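PDB 1O12: N-acetylglucosamine-6-phosphate deacetylase from Thermotoga maritima, which probably hydrolyses the acetamide of N-acetylglucosamine 6-phosphate to give glucosamine 6-phosphate and acetate, with the help of a divalent metal ion. Local coordinates for residues G37-V42 / A351-L356; V58-H63 / G261-T266. One frame throughout, in Å; residues are numbered along the deposited sequence.

Contact 1 (G37-V42 / A351-L356)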
loop_
_atom_site.group_PDB
_atom_site.type_symbol
_atom_site.label_atom_id
_atom_site.label_comp_id
_atom_site.label_asym_id
_atom_site.label_seq_id
_atom_site.Cartn_x
_atom_site.Cartn_y
_atom_site.Cartn_z
ATOM N N GLY A 37 14.195 39.751 6.434
ATOM C CA GLY A 37 13.824 38.369 6.705
ATOM C C GLY A 37 12.370 37.964 6.616
ATOM O O GLY A 37 12.008 36.849 6.989
ATOM N N LYS A 38 11.533 38.850 6.107
ATOM C CA LYS A 38 10.124 38.547 6.005
ATOM C C LYS A 38 9.632 38.802 4.589
ATOM O O LYS A 38 9.930 39.823 3.989
ATOM C CB LYS A 38 9.375 39.419 7.008
ATOM C CG LYS A 38 7.887 39.186 7.127
ATOM C CD LYS A 38 7.322 40.112 8.221
ATOM C CE LYS A 38 5.807 40.297 8.103
ATOM N NZ LYS A 38 5.385 40.841 6.754
ATOM N N ILE A 39 8.903 37.847 4.040
ATOM C CA ILE A 39 8.336 37.997 2.705
ATOM C C ILE A 39 7.153 38.950 2.862
ATOM O O ILE A 39 6.205 38.653 3.591
ATOM C CB ILE A 39 7.841 36.645 2.182
ATOM C CG1 ILE A 39 9.032 35.704 2.015
ATOM C CG2 ILE A 39 7.088 36.826 0.893
ATOM C CD1 ILE A 39 8.632 34.251 1.865
ATOM N N VAL A 40 7.223 40.101 2.201
ATOM C CA VAL A 40 6.153 41.087 2.292
ATOM C C VAL A 40 5.329 41.209 1.027
ATOM O O VAL A 40 4.298 41.865 1.021
ATOM C CB VAL A 40 6.688 42.506 2.624
ATOM C CG1 VAL A 40 7.100 42.581 4.071
ATOM C CG2 VAL A 40 7.876 42.857 1.695
ATOM N N LYS A 41 5.767 40.595 -0.058
ATOM C CA LYS A 41 4.986 40.703 -1.281
ATOM C C LYS A 41 5.285 39.581 -2.266
ATOM O O LYS A 41 6.445 39.305 -2.600
ATOM C CB LYS A 41 5.236 42.069 -1.950
ATOM C CG LYS A 41 4.080 42.580 -2.790
ATOM C CD LYS A 41 4.524 43.013 -4.189
ATOM C CE LYS A 41 5.549 44.145 -4.139
ATOM N NZ LYS A 41 6.217 44.406 -5.463
ATOM N N VAL A 42 4.224 38.924 -2.714
ATOM C CA VAL A 42 4.338 37.848 -3.688
ATOM C C VAL A 42 3.474 38.289 -4.867
ATOM O O VAL A 42 2.240 38.239 -4.784
ATOM C CB VAL A 42 3.793 36.524 -3.117
ATOM C CG1 VAL A 42 4.020 35.406 -4.093
ATOM C CG2 VAL A 42 4.468 36.208 -1.819
ATOM N N ALA A 351 11.424 34.653 5.287
ATOM C CA ALA A 351 12.112 34.500 4.022
ATOM C C ALA A 351 13.228 33.440 4.014
ATOM O O ALA A 351 14.398 33.768 3.870
ATOM C CB ALA A 351 12.655 35.843 3.540
ATOM N N ASP A 352 12.867 32.172 4.203
ATOM C CA ASP A 352 13.863 31.097 4.095
ATOM C C ASP A 352 13.532 30.544 2.705
ATOM O O ASP A 352 12.467 29.943 2.483
ATOM C CB ASP A 352 13.682 30.030 5.189
ATOM C CG ASP A 352 14.129 30.519 6.587
ATOM O OD1 ASP A 352 14.770 31.594 6.674
ATOM O OD2 ASP A 352 13.848 29.821 7.598
ATOM N N LEU A 353 14.431 30.779 1.753
ATOM C CA LEU A 353 14.174 30.371 0.380
ATOM C C LEU A 353 15.352 29.741 -0.325
ATOM O O LEU A 353 16.495 29.914 0.084
ATOM C CB LEU A 353 13.751 31.590 -0.424
ATOM C CG LEU A 353 12.644 32.476 0.123
ATOM C CD1 LEU A 353 12.816 33.892 -0.412
ATOM C CD2 LEU A 353 11.298 31.883 -0.265
ATOM N N VAL A 354 15.061 28.994 -1.389
ATOM C CA VAL A 354 16.113 28.408 -2.187
ATOM C C VAL A 354 15.795 28.652 -3.658
ATOM O O VAL A 354 14.673 28.415 -4.122
ATOM C CB VAL A 354 16.278 26.887 -1.921
ATOM C CG1 VAL A 354 14.964 26.146 -2.159
ATOM C CG2 VAL A 354 17.409 26.326 -2.798
ATOM N N LEU A 355 16.779 29.161 -4.387
ATOM C CA LEU A 355 16.614 29.401 -5.820
ATOM C C LEU A 355 17.341 28.269 -6.556
ATOM O O LEU A 355 18.458 27.914 -6.184
ATOM C CB LEU A 355 17.221 30.741 -6.217
ATOM C CG LEU A 355 16.900 31.153 -7.658
ATOM C CD1 LEU A 355 15.420 31.608 -7.753
ATOM C CD2 LEU A 355 17.848 32.280 -8.084
ATOM N N LEU A 356 16.713 27.712 -7.593
ATOM C CA LEU A 356 17.302 26.608 -8.346
ATOM C C LEU A 356 17.229 26.792 -9.858
ATOM O O LEU A 356 16.451 27.614 -10.338
ATOM C CB LEU A 356 16.570 25.326 -7.984
ATOM C CG LEU A 356 16.292 25.150 -6.485
ATOM C CD1 LEU A 356 14.968 25.794 -6.098
ATOM C CD2 LEU A 356 16.304 23.668 -6.161
#

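Contact 2 (V58-H63 / G261-T266)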
loop_
_atom_site.group_PDB
_atom_site.type_symbol
_atom_site.label_atom_id
_atom_site.label_comp_id
_atom_site.label_asym_id
_atom_site.label_seq_id
_atom_site.Cartn_x
_atom_site.Cartn_y
_atom_site.Cartn_z
ATOM N N VAL A 58 13.996 21.610 4.453
ATOM C CA VAL A 58 14.044 21.249 5.848
ATOM C C VAL A 58 14.458 19.775 5.993
ATOM O O VAL A 58 13.783 18.881 5.457
ATOM C CB VAL A 58 12.651 21.461 6.500
ATOM C CG1 VAL A 58 12.714 21.044 7.970
ATOM C CG2 VAL A 58 12.197 22.950 6.338
ATOM N N ASP A 59 15.557 19.512 6.713
ATOM C CA ASP A 59 16.018 18.139 6.906
ATOM C C ASP A 59 15.922 17.832 8.394
ATOM O O ASP A 59 16.775 18.234 9.173
ATOM C CB ASP A 59 17.466 17.948 6.433
ATOM C CG ASP A 59 17.828 16.472 6.273
ATOM O OD1 ASP A 59 17.050 15.640 6.773
ATOM O OD2 ASP A 59 18.871 16.135 5.667
ATOM N N PRO A 60 14.884 17.080 8.795
ATOM C CA PRO A 60 14.692 16.738 10.204
ATOM C C PRO A 60 15.445 15.504 10.627
ATOM O O PRO A 60 15.350 15.083 11.781
ATOM C CB PRO A 60 13.185 16.543 10.288
ATOM C CG PRO A 60 12.889 15.839 8.966
ATOM C CD PRO A 60 13.738 16.614 7.973
ATOM N N HIS A 61 16.202 14.929 9.698
ATOM C CA HIS A 61 16.922 13.699 9.993
ATOM C C HIS A 61 18.253 13.605 9.266
ATOM O O HIS A 61 18.309 13.088 8.152
ATOM C CB HIS A 61 16.047 12.497 9.612
ATOM C CG HIS A 61 16.500 11.210 10.213
ATOM N ND1 HIS A 61 15.704 10.086 10.251
ATOM C CD2 HIS A 61 17.667 10.860 10.805
ATOM C CE1 HIS A 61 16.358 9.100 10.839
ATOM N NE2 HIS A 61 17.551 9.544 11.186
ATOM N N ILE A 62 19.315 14.107 9.894
ATOM C CA ILE A 62 20.667 14.051 9.335
ATOM C C ILE A 62 21.672 13.965 10.497
ATOM O O ILE A 62 21.648 14.800 11.398
ATOM C CB ILE A 62 20.989 15.303 8.440
ATOM C CG1 ILE A 62 22.482 15.338 8.088
ATOM C CG2 ILE A 62 20.580 16.578 9.127
ATOM C CD1 ILE A 62 22.862 16.474 7.132
ATOM N N HIS A 63 22.557 12.970 10.449
ATOM C CA HIS A 63 23.566 12.739 11.489
ATOM C C HIS A 63 24.818 13.606 11.340
ATOM O O HIS A 63 25.326 14.164 12.302
ATOM C CB HIS A 63 23.979 11.255 11.465
ATOM C CG HIS A 63 22.823 10.316 11.573
ATOM N ND1 HIS A 63 22.225 10.019 12.775
ATOM C CD2 HIS A 63 22.075 9.705 10.621
ATOM C CE1 HIS A 63 21.156 9.270 12.562
ATOM N NE2 HIS A 63 21.041 9.068 11.262
ATOM N N GLY A 261 1.601 13.258 2.484
ATOM C CA GLY A 261 1.996 12.347 3.542
ATOM C C GLY A 261 3.432 11.868 3.534
ATOM O O GLY A 261 3.737 10.851 4.145
ATOM N N ILE A 262 4.317 12.595 2.852
ATOM C CA ILE A 262 5.730 12.216 2.767
ATOM C C ILE A 262 6.685 13.329 3.196
ATOM O O ILE A 262 6.535 14.488 2.824
ATOM C CB ILE A 262 6.069 11.780 1.345
ATOM C CG1 ILE A 262 5.505 10.389 1.090
ATOM C CG2 ILE A 262 7.553 11.845 1.107
ATOM C CD1 ILE A 262 5.329 10.098 -0.404
ATOM N N VAL A 263 7.672 12.965 3.991
ATOM C CA VAL A 263 8.636 13.937 4.455
ATOM C C VAL A 263 10.005 13.559 3.934
ATOM O O VAL A 263 10.533 12.500 4.286
ATOM C CB VAL A 263 8.650 13.978 5.980
ATOM C CG1 VAL A 263 9.988 14.509 6.502
ATOM C CG2 VAL A 263 7.549 14.876 6.446
ATOM N N LEU A 264 10.593 14.391 3.085
ATOM C CA LEU A 264 11.921 14.038 2.566
ATOM C C LEU A 264 12.925 14.147 3.705
ATOM O O LEU A 264 12.805 15.005 4.580
ATOM C CB LEU A 264 12.302 14.938 1.395
ATOM C CG LEU A 264 12.332 14.240 0.035
ATOM C CD1 LEU A 264 11.297 13.152 -0.024
ATOM C CD2 LEU A 264 12.125 15.236 -1.087
ATOM N N VAL A 265 13.920 13.282 3.690
ATOM C CA VAL A 265 14.910 13.250 4.753
ATOM C C VAL A 265 16.234 12.781 4.119
ATOM O O VAL A 265 16.242 12.139 3.065
ATOM C CB VAL A 265 14.394 12.251 5.852
ATOM C CG1 VAL A 265 15.433 11.275 6.220
ATOM C CG2 VAL A 265 13.858 13.015 7.063
ATOM N N THR A 266 17.352 13.069 4.759
ATOM C CA THR A 266 18.621 12.666 4.206
ATOM C C THR A 266 19.219 11.440 4.917
ATOM O O THR A 266 19.683 10.510 4.251
ATOM C CB THR A 266 19.587 13.892 4.229
ATOM O OG1 THR A 266 20.288 13.982 2.985
ATOM C CG2 THR A 266 20.550 13.824 5.385
HETATM O O HOH W 1 11.412 17.561 4.843
#

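Contact 1 (G37-V42 / A351-L356)
In the small β-domain that NagA deacetylases build beside their TIM barrel from both ends of the chain, Gly37 and Ile39 meet Ala351 and Leu353. Gly37 sits at the turn of the antiparallel hairpin 26-35/38-44, its phi of 62° helping the chain reverse. From there its carbonyl takes one nearly straight hydrogen bond, Ala351 N to Gly37 O at 2.8 Å, with the donor well above the carbonyl plane rather than within it. Beside this bond the methyl of Ala351 rests against the same peptide, CB lying 3.7 Å from Gly37 C.

Ile39 supplies the apolar half. Its CG1 stands anti to the carbonyl carbon (chi1 -64°), which carries the longer branch beside Ala351, CG1 lying 3.9 Å from Ala351 CB. Val32 packs on Ile39, and Ile34 on both Ala351 and Leu353, so the hairpin's other strand helps enclose the patch. Backbone bonds from Ile39 to Gly348 and Thr349 fix its position against the incoming loop, while Asp352 is bonded through its backbone to Gly56 of strand 52-59. An alanine in place of Ile39 would lack CG1 and CD1, and would probably open a gap beside Ala351 and cost Leu353 CD2 one of its apolar contacts. That last contact is methyl to methyl, the two side chains running obliquely to each other with Ile39 CD1 4.2 Å from Leu353 CD2.

Contact 2 (V58-H63 / G261-T266)
A single carboxylate oxygen, Asp59 OD1, receives two backbone N-H groups from opposite faces of its plane, one from each segment. His61 N, 3.1 Å from Asp59 OD1, comes from above that plane and closes an Asx turn around Pro60. Thr266 N reaches Asp59 OD1 across the contact at 3.3 Å, on the syn side but 31° out of plane. Asp59 CG lies anti to the backbone N (chi1 -164°), turning the carboxylate to the backbone at Val265 and Thr266. A water also links the strands, 2.8 Å from Val58 O and 2.9 Å from Leu264 O. Around this polar core Val265 CG2 touches both Pro60 CG and His61 CB, 3.4 Å from the latter, and the Thr266 methyl meets Ile62, although its exact position is doubtful. The His61 ring is held by partners outside the two segments, ND1 bonded to Glu237 and NE2 to the iron ligand Glu127; Thr266 OG1 is bonded to Leu305 O. His63 NE2 bonds Asp267, the predicted proton donor/acceptor. Here the first and eighth strands of the TIM barrel meet at their C-terminal ends, and His61-Ile62-His63 is the HxH motif of the amidohydrolase active site.

Both contacts are largely buried, yet in different cores: the centre of contact 2 lies about 2 Å from the centre of the chain, that of contact 1 about 21 Å from it, in the small β-domain. Their centres are about 21 Å apart and their nearest atoms about 7 Å, without touching. Strand 52-59 connects them, pairing antiparallel with strand 353-356 of contact 1 and ending in contact 2 as the barrel's first strand. Chemistry follows place. The 37-42/351-356 pair is an aliphatic patch with one backbone bond, away from the annotated sites, whereas 58-63/261-266 combines a carboxylate, a bridging water and apolar contacts at Pro60 and His61, whose ring lies near the iron.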